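Local structure of SspB protein (Streptomyces clavuligerus, 6JUF) at residues B[289-294]-B[298-303]; B[141-146]-B[206-211]; B[50-53]-B[59-62]. The protein belongs to the SspABCD-SspE anti-phage defence system, which senses DNA phosphorothioation, and probably acts there as a metal-dependent DNase. All blocks are in the same frame, centred on the assembly; numbering follows the deposited sequence.

Interaction 1 of 3, residues B[289-294]-B[298-303]; sequences LQLVEA and RSLTFT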
loop_
_atom_site.group_PDB
_atom_site.type_symbol
_atom_site.label_atom_id
_atom_site.label_comp_id
_atom_site.label_asym_id
_atom_site.label_seq_id
_atom_site.Cartn_x
_atom_site.Cartn_y
_atom_site.Cartn_z
ATOM N N LEU B 289 -24.169 -3.937 -24.955
ATOM C CA LEU B 289 -23.914 -5.171 -24.230
ATOM C C LEU B 289 -25.229 -5.793 -23.782
ATOM O O LEU B 289 -26.118 -5.112 -23.317
ATOM C CB LEU B 289 -23.042 -4.910 -22.971
ATOM C CG LEU B 289 -21.695 -4.240 -23.263
ATOM C CD1 LEU B 289 -20.997 -4.000 -21.925
ATOM C CD2 LEU B 289 -20.797 -5.056 -24.212
ATOM N N GLN B 290 -25.331 -7.111 -23.913
ATOM C CA GLN B 290 -26.498 -7.851 -23.384
ATOM C C GLN B 290 -26.055 -9.169 -22.762
ATOM O O GLN B 290 -25.017 -9.724 -23.074
ATOM C CB GLN B 290 -27.555 -8.172 -24.474
ATOM C CG GLN B 290 -28.253 -6.927 -24.993
ATOM C CD GLN B 290 -29.478 -7.276 -25.852
ATOM O OE1 GLN B 290 -29.746 -8.444 -26.121
ATOM N NE2 GLN B 290 -30.254 -6.277 -26.214
ATOM N N LEU B 291 -26.865 -9.653 -21.852
ATOM C CA LEU B 291 -26.782 -11.027 -21.420
ATOM C C LEU B 291 -27.945 -11.749 -22.079
ATOM O O LEU B 291 -29.080 -11.336 -21.920
ATOM C CB LEU B 291 -26.881 -11.193 -19.908
ATOM C CG LEU B 291 -25.640 -10.803 -19.074
ATOM C CD1 LEU B 291 -25.831 -11.431 -17.695
ATOM C CD2 LEU B 291 -24.331 -11.347 -19.650
ATOM N N VAL B 292 -27.634 -12.819 -22.813
ATOM C CA VAL B 292 -28.627 -13.554 -23.610
ATOM C C VAL B 292 -28.578 -15.041 -23.264
ATOM O O VAL B 292 -27.518 -15.583 -22.990
ATOM C CB VAL B 292 -28.366 -13.326 -25.114
ATOM C CG1 VAL B 292 -29.266 -14.187 -25.988
ATOM C CG2 VAL B 292 -28.555 -11.848 -25.459
ATOM N N GLU B 293 -29.722 -15.703 -23.258
ATOM C CA GLU B 293 -29.770 -17.151 -23.051
ATOM C C GLU B 293 -29.895 -17.823 -24.399
ATOM O O GLU B 293 -30.775 -17.482 -25.182
ATOM C CB GLU B 293 -30.980 -17.540 -22.221
ATOM C CG GLU B 293 -30.983 -16.950 -20.833
ATOM C CD GLU B 293 -31.526 -17.910 -19.807
ATOM O OE1 GLU B 293 -32.133 -18.942 -20.201
ATOM O OE2 GLU B 293 -31.325 -17.622 -18.609
ATOM N N ALA B 294 -29.009 -18.768 -24.692
ATOM C CA ALA B 294 -29.068 -19.423 -25.995
ATOM C C ALA B 294 -29.367 -20.887 -25.797
ATOM O O ALA B 294 -30.442 -21.352 -26.130
ATOM C CB ALA B 294 -27.815 -19.211 -26.811
ATOM N N ARG B 298 -26.099 -18.888 -20.626
ATOM C CA ARG B 298 -26.056 -17.464 -20.849
ATOM C C ARG B 298 -24.741 -17.066 -21.470
ATOM O O ARG B 298 -23.703 -17.632 -21.168
ATOM C CB ARG B 298 -26.252 -16.680 -19.531
ATOM C CG ARG B 298 -27.663 -16.775 -18.986
ATOM C CD ARG B 298 -28.272 -15.428 -18.618
ATOM N NE ARG B 298 -27.822 -15.007 -17.307
ATOM C CZ ARG B 298 -28.097 -13.840 -16.709
ATOM N NH1 ARG B 298 -28.847 -12.885 -17.284
ATOM N NH2 ARG B 298 -27.589 -13.617 -15.510
ATOM N N SER B 299 -24.804 -16.045 -22.297
ATOM C CA SER B 299 -23.642 -15.426 -22.878
ATOM C C SER B 299 -23.714 -13.918 -22.744
ATOM O O SER B 299 -24.818 -13.287 -22.700
ATOM C CB SER B 299 -23.487 -15.761 -24.359
ATOM O OG SER B 299 -23.240 -17.154 -24.514
ATOM N N LEU B 300 -22.522 -13.338 -22.710
ATOM C CA LEU B 300 -22.377 -11.891 -22.914
ATOM C C LEU B 300 -22.239 -11.597 -24.401
ATOM O O LEU B 300 -21.382 -12.180 -25.097
ATOM C CB LEU B 300 -21.135 -11.404 -22.174
ATOM C CG LEU B 300 -20.602 -9.981 -22.453
ATOM C CD1 LEU B 300 -21.574 -8.943 -21.896
ATOM C CD2 LEU B 300 -19.196 -9.829 -21.834
ATOM N N THR B 301 -23.112 -10.723 -24.923
ATOM C CA THR B 301 -23.024 -10.324 -26.303
ATOM C C THR B 301 -22.536 -8.887 -26.412
ATOM O O THR B 301 -22.806 -8.053 -25.515
ATOM C CB THR B 301 -24.355 -10.503 -27.035
ATOM O OG1 THR B 301 -25.311 -9.538 -26.562
ATOM C CG2 THR B 301 -24.835 -11.961 -26.855
ATOM N N PHE B 302 -21.856 -8.592 -27.510
ATOM C CA PHE B 302 -21.408 -7.235 -27.802
ATOM C C PHE B 302 -21.599 -6.918 -29.302
ATOM O O PHE B 302 -21.251 -7.761 -30.150
ATOM C CB PHE B 302 -19.908 -7.031 -27.355
ATOM C CG PHE B 302 -19.030 -8.283 -27.548
ATOM C CD1 PHE B 302 -18.972 -9.259 -26.524
ATOM C CD2 PHE B 302 -18.305 -8.499 -28.726
ATOM C CE1 PHE B 302 -18.217 -10.410 -26.723
ATOM C CE2 PHE B 302 -17.548 -9.669 -28.883
ATOM C CZ PHE B 302 -17.505 -10.608 -27.878
ATOM N N THR B 303 -22.179 -5.742 -29.606
ATOM C CA THR B 303 -22.627 -5.424 -31.000
ATOM C C THR B 303 -21.480 -4.796 -31.785
ATOM O O THR B 303 -21.632 -4.451 -32.972
ATOM C CB THR B 303 -23.803 -4.440 -30.990
ATOM O OG1 THR B 303 -23.434 -3.239 -30.257
ATOM C CG2 THR B 303 -25.063 -5.064 -30.404
#

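Interaction 2 of 3, residues B[141-146]-B[206-211]; sequences SRFTLA and GLMEQV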
loop_
_atom_site.group_PDB
_atom_site.type_symbol
_atom_site.label_atom_id
_atom_site.label_comp_id
_atom_site.label_asym_id
_atom_site.label_seq_id
_atom_site.Cartn_x
_atom_site.Cartn_y
_atom_site.Cartn_z
ATOM N N SER B 141 -6.560 -25.714 -5.503
ATOM C CA SER B 141 -6.553 -24.355 -4.911
ATOM C C SER B 141 -5.894 -24.314 -3.568
ATOM O O SER B 141 -5.560 -23.204 -3.079
ATOM C CB SER B 141 -7.980 -23.784 -4.784
ATOM O OG SER B 141 -8.419 -23.338 -6.068
ATOM N N ARG B 142 -5.715 -25.470 -2.933
ATOM C CA ARG B 142 -5.000 -25.566 -1.660
ATOM C C ARG B 142 -3.723 -26.383 -1.868
ATOM O O ARG B 142 -3.727 -27.410 -2.520
ATOM C CB ARG B 142 -5.915 -26.169 -0.579
ATOM C CG ARG B 142 -5.185 -26.357 0.726
ATOM C CD ARG B 142 -5.822 -27.423 1.560
ATOM N NE ARG B 142 -6.440 -26.828 2.721
ATOM C CZ ARG B 142 -6.420 -27.390 3.930
ATOM N NH1 ARG B 142 -5.781 -28.562 4.138
ATOM N NH2 ARG B 142 -7.012 -26.765 4.944
ATOM N N PHE B 143 -2.597 -25.893 -1.314
ATOM C CA PHE B 143 -1.334 -26.520 -1.653
ATOM C C PHE B 143 -0.245 -26.176 -0.640
ATOM O O PHE B 143 -0.249 -25.089 -0.030
ATOM C CB PHE B 143 -0.877 -26.036 -3.032
ATOM C CG PHE B 143 -0.982 -24.544 -3.201
ATOM C CD1 PHE B 143 0.092 -23.719 -2.864
ATOM C CD2 PHE B 143 -2.159 -23.959 -3.666
ATOM C CE1 PHE B 143 -0.001 -22.327 -3.029
ATOM C CE2 PHE B 143 -2.267 -22.594 -3.823
ATOM C CZ PHE B 143 -1.202 -21.775 -3.492
ATOM N N THR B 144 0.759 -27.033 -0.567
ATOM C CA THR B 144 2.029 -26.589 0.016
ATOM C C THR B 144 2.822 -25.879 -1.088
ATOM O O THR B 144 2.545 -26.034 -2.289
ATOM C CB THR B 144 2.849 -27.801 0.502
ATOM O OG1 THR B 144 3.235 -28.638 -0.611
ATOM C CG2 THR B 144 2.046 -28.569 1.530
ATOM N N LEU B 145 3.810 -25.094 -0.680
ATOM C CA LEU B 145 4.686 -24.451 -1.658
ATOM C C LEU B 145 5.400 -25.487 -2.549
ATOM O O LEU B 145 5.574 -25.270 -3.762
ATOM C CB LEU B 145 5.645 -23.428 -0.963
ATOM C CG LEU B 145 4.847 -22.322 -0.220
ATOM C CD1 LEU B 145 5.742 -21.210 0.318
ATOM C CD2 LEU B 145 3.689 -21.714 -1.052
ATOM N N ALA B 146 5.783 -26.626 -1.958
ATOM C CA ALA B 146 6.391 -27.750 -2.725
ATOM C C ALA B 146 5.428 -28.254 -3.800
ATOM O O ALA B 146 5.836 -28.544 -4.938
ATOM C CB ALA B 146 6.834 -28.874 -1.777
ATOM N N GLY B 206 -6.939 -9.879 -0.806
ATOM C CA GLY B 206 -7.398 -11.070 -0.058
ATOM C C GLY B 206 -7.494 -12.361 -0.882
ATOM O O GLY B 206 -8.386 -13.188 -0.633
ATOM N N LEU B 207 -6.618 -12.525 -1.873
ATOM C CA LEU B 207 -6.681 -13.718 -2.792
ATOM C C LEU B 207 -6.073 -14.972 -2.231
ATOM O O LEU B 207 -6.329 -16.024 -2.757
ATOM C CB LEU B 207 -6.003 -13.395 -4.144
ATOM C CG LEU B 207 -6.887 -12.597 -5.111
ATOM C CD1 LEU B 207 -5.985 -11.978 -6.195
ATOM C CD2 LEU B 207 -7.949 -13.534 -5.703
ATOM N N MET B 208 -5.150 -14.876 -1.246
ATOM C CA MET B 208 -4.421 -16.097 -0.834
ATOM C C MET B 208 -4.310 -16.034 0.680
ATOM O O MET B 208 -4.168 -14.936 1.272
ATOM C CB MET B 208 -3.017 -16.143 -1.454
ATOM C CG MET B 208 -2.353 -17.518 -1.478
ATOM S SD MET B 208 -0.765 -17.342 -2.298
ATOM C CE MET B 208 0.181 -18.653 -1.463
ATOM N N GLU B 209 -4.362 -17.185 1.331
ATOM C CA GLU B 209 -4.291 -17.234 2.780
ATOM C C GLU B 209 -3.535 -18.485 3.223
ATOM O O GLU B 209 -3.447 -19.485 2.503
ATOM C CB GLU B 209 -5.725 -17.187 3.380
ATOM C CG GLU B 209 -5.857 -17.251 4.912
ATOM C CD GLU B 209 -5.105 -16.111 5.632
ATOM O OE1 GLU B 209 -3.871 -16.101 5.678
ATOM O OE2 GLU B 209 -5.801 -15.223 6.197
ATOM N N GLN B 210 -2.962 -18.376 4.424
ATOM C CA GLN B 210 -2.351 -19.492 5.096
ATOM C C GLN B 210 -3.426 -20.413 5.656
ATOM O O GLN B 210 -4.441 -19.938 6.199
ATOM C CB GLN B 210 -1.491 -18.888 6.229
ATOM C CG GLN B 210 -1.137 -19.886 7.283
ATOM C CD GLN B 210 -0.322 -21.032 6.780
ATOM O OE1 GLN B 210 -0.506 -22.157 7.261
ATOM N NE2 GLN B 210 0.610 -20.780 5.856
ATOM N N VAL B 211 -3.220 -21.726 5.577
ATOM C CA VAL B 211 -4.237 -22.577 6.151
ATOM C C VAL B 211 -3.660 -23.570 7.183
ATOM O O VAL B 211 -2.530 -24.039 7.054
ATOM C CB VAL B 211 -5.229 -23.088 5.095
ATOM C CG1 VAL B 211 -4.563 -24.085 4.167
ATOM C CG2 VAL B 211 -6.472 -23.653 5.767
#

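Interaction 3 of 3, residues B[50-53]-B[59-62]; sequences LGVG and AMRY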
loop_
_atom_site.group_PDB
_atom_site.type_symbol
_atom_site.label_atom_id
_atom_site.label_comp_id
_atom_site.label_asym_id
_atom_site.label_seq_id
_atom_site.Cartn_x
_atom_site.Cartn_y
_atom_site.Cartn_z
ATOM N N LEU B 50 16.882 5.924 -9.925
ATOM C CA LEU B 50 15.619 5.206 -9.687
ATOM C C LEU B 50 15.338 5.167 -8.176
ATOM O O LEU B 50 14.245 4.784 -7.737
ATOM C CB LEU B 50 15.668 3.757 -10.224
ATOM C CG LEU B 50 15.895 3.557 -11.727
ATOM C CD1 LEU B 50 16.364 2.144 -12.021
ATOM C CD2 LEU B 50 14.671 3.934 -12.506
ATOM N N GLY B 51 16.331 5.501 -7.375
ATOM C CA GLY B 51 16.242 5.424 -5.932
ATOM C C GLY B 51 16.043 4.025 -5.401
ATOM O O GLY B 51 15.235 3.817 -4.489
ATOM N N VAL B 52 16.775 3.080 -5.949
ATOM C CA VAL B 52 16.752 1.682 -5.499
ATOM C C VAL B 52 18.191 1.176 -5.356
ATOM O O VAL B 52 19.160 1.767 -5.878
ATOM C CB VAL B 52 15.930 0.776 -6.487
ATOM C CG1 VAL B 52 14.532 1.382 -6.682
ATOM C CG2 VAL B 52 16.594 0.670 -7.877
ATOM N N GLY B 53 18.318 0.064 -4.638
ATOM C CA GLY B 53 19.592 -0.621 -4.516
ATOM C C GLY B 53 20.040 -1.251 -5.835
ATOM O O GLY B 53 19.247 -1.573 -6.680
ATOM N N ALA B 59 14.775 -6.124 -10.910
ATOM C CA ALA B 59 13.429 -6.455 -10.409
ATOM C C ALA B 59 12.450 -5.322 -10.729
ATOM O O ALA B 59 11.329 -5.552 -11.149
ATOM C CB ALA B 59 13.470 -6.753 -8.918
ATOM N N MET B 60 12.894 -4.085 -10.547
ATOM C CA MET B 60 12.038 -2.922 -10.863
ATOM C C MET B 60 11.678 -2.877 -12.371
ATOM O O MET B 60 10.517 -2.678 -12.733
ATOM C CB MET B 60 12.761 -1.641 -10.440
ATOM C CG MET B 60 11.983 -0.349 -10.701
ATOM S SD MET B 60 13.025 1.044 -10.292
ATOM C CE MET B 60 11.835 2.281 -9.794
ATOM N N ARG B 61 12.692 -3.096 -13.224
ATOM C CA ARG B 61 12.500 -3.186 -14.664
ATOM C C ARG B 61 11.508 -4.305 -15.026
ATOM O O ARG B 61 10.567 -4.090 -15.831
ATOM C CB ARG B 61 13.879 -3.440 -15.287
ATOM C CG ARG B 61 13.895 -3.670 -16.822
ATOM C CD ARG B 61 15.315 -4.053 -17.239
ATOM N NE ARG B 61 15.361 -4.393 -18.632
ATOM C CZ ARG B 61 16.508 -4.591 -19.284
ATOM N NH1 ARG B 61 17.667 -4.442 -18.611
ATOM N NH2 ARG B 61 16.488 -4.922 -20.571
ATOM N N TYR B 62 11.713 -5.492 -14.421
ATOM C CA TYR B 62 10.891 -6.664 -14.649
ATOM C C TYR B 62 9.406 -6.362 -14.341
ATOM O O TYR B 62 8.519 -6.661 -15.111
ATOM C CB TYR B 62 11.417 -7.872 -13.832
ATOM C CG TYR B 62 10.398 -8.994 -13.866
ATOM C CD1 TYR B 62 10.326 -9.891 -14.941
ATOM C CD2 TYR B 62 9.460 -9.113 -12.801
ATOM C CE1 TYR B 62 9.327 -10.858 -14.982
ATOM C CE2 TYR B 62 8.476 -10.115 -12.842
ATOM C CZ TYR B 62 8.429 -10.973 -13.961
ATOM O OH TYR B 62 7.437 -11.923 -14.020
#

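Interaction 1 of 3, residues B[289-294]-B[298-303]
Arg298 and Leu291 carry the largest share of this contact. They are diagonal neighbours: Leu291 pairs with Leu300 and Arg298 with Glu293, the next non-hydrogen-bonded pair, with all four side chains on one face. The Arg298 chain starts with CG anti to its carbonyl carbon (chi1 -70°). It then bends at chi2 and chi3, which carries the guanidinium over to Leu291. Leu291 CD1 lies under one face of that group, 3.2 Å from its plane and offset toward the rim. The closest pair is Leu291 CD1 to Arg298 NH1, at 3.4 Å. The polar end of Arg298 is anchored by a salt bridge from NH1 to Glu280 of helix 272-285. Glu293 lays its CG and OE2 against the aliphatic CG and CD of Arg298. Its OE2 is 4.6 Å from Arg298 NE and well out of the guanidinium plane. Only the attraction of opposite charges links the two headgroups. The other methyl of Leu291, CD2, reaches Leu300 CB at 4.1 Å.

Thr301 works on the other face of the sheet. Its CG2 meets Val292 CG2 at 4.0 Å, the side chains crossing at about a right angle. Its OG1 lies against Gln290 CB. The backbone of Thr301 exchanges two hydrogen bonds with Gln290. The bond from Thr301 N to Gln290 O is 2.8 Å long and nearly straight, at 172°. Val292 and Ser299 form a second such hydrogen-bonded pair. Between these pairs, CA-H...O contacts include Leu291 CA to Ser299 O at 3.3 Å.

Leu289, Leu300 and Phe302 turn their apolar groups to helix 231-243. Strand 250-253 flanks 298-302 on its far side. This is a beta hairpin. With helices 231-243 and 272-285 and strand 250-253, it is consistent with the wing of a winged-helix domain.

Interaction 2 of 3, residues B[141-146]-B[206-211]
Arg142 and Val211 mark the nearest backbone approach of these two strands, and their CA atoms are still 8.4 Å apart. Strand 218-221 runs between them and is antiparallel to both. It takes the backbone hydrogen bonds of each, so 142-144 and 208-211 meet through side chains alone. Two separate contacts result, one on each face of the small sheet.

On one face, Arg142 crosses Val211 at about a right angle. Its CG is anti to the backbone N (chi1 177°), and a bend at chi3 swings the guanidinium over the valine. Val211 CG1 lies over one face of that group, 3.6 Å from Arg142 NE. Val211 CG2 lies beyond the rim on the NH2 side, 3.3 Å from Arg142 NH2. The charged end has its main partner on the middle strand, where NH1 forms a salt bridge with Glu218. A long, weak ion pair joins NE to Glu220.

The strand order 1-3-2, with helices 145-159 and 166-180 between the first two strands, is consistent with a winged-helix domain. The hairpin of 208-211 and 218-221 would then be the wing.

The second contact lies on the inner face. Phe143 has CG between the backbone N and the carbonyl carbon (chi1 47°), which sends the ring toward the other outer strand. The extended Met208 chain comes to meet it, also at about a right angle. Its CE sits obliquely to the ring, 4.0 Å from both Phe143 CE1 and Phe143 CZ. Phe221 of the middle strand also packs on the Phe143 ring, with planes at about 50°. Met208 rests further on Thr177 and Tyr180 of helix 166-180. Just beyond Phe143, Thr144 is the N-cap of helix 145-159, and its OG1 accepts a hydrogen bond from Asp147 N.

Interaction 3 of 3, residues B[50-53]-B[59-62]
Met60 reaches Leu50 and Val52 with an almost fully extended side chain. CG is anti to the backbone N (chi1 -180°), the next torsion is also extended, and chi3 is -151°. The sulfur and methyl are thereby carried straight out from helix 57-66 toward the loop. Leu50 starts with CG anti to its carbonyl carbon (chi1 -61°). With its chi2 extended as well, both methyls lie near the sulfur, as does CB.

Met60 SD is the hub. It lies 3.8 Å from Leu50 CB and 3.9 Å from Leu50 CD1. Leu50 CD2 is 4.0 Å from the same sulfur. Val52 adds one branch, with CG1 at 3.9 Å from Met60 SD. Both partners cross the methionine obliquely. The terminal CE passes on to the backbone, 4.0 Å from Leu50 O.

Gly51, with positive phi, is the C-prime residue of a Schellman motif that ends helix 46-50. The turn sets Leu50 and Val52 with their CB atoms toward helix 57-66. Helix 24-34 lies alongside: its Lys29 touches Met60 and hydrogen-bonds Leu50 O, while its Trp26 packs on Val52. The Met60 side chain is about 10 Å from that of Glu18, a residue seen to bind magnesium in this protein, though the metal is not bound to this chain.

Across the contact everything is van der Waals packing around one sulfur. It therefore lacks the directional restraint of polar bonds and depends on close fit and burial.

Overall arrangement
The three contacts follow one another along the chain and do not touch. Interaction 3 is buried and purely apolar, joining a helix end and loop to the next helix. Interactions 1 and 2 are partly buried and belong to separate three-stranded sheets with the same 1-3-2 order, each consistent with a winged-helix unit. Interaction 1 joins strands that are direct neighbours, so backbone hydrogen bonds join them in addition to side-chain packing. Interaction 2 joins the two outer strands of its sheet and relies on side chains. Both place an arginine over an aliphatic group. Interactions 1 and 3 lie on opposite sides of the chain's centre, with centres about 44 Å apart.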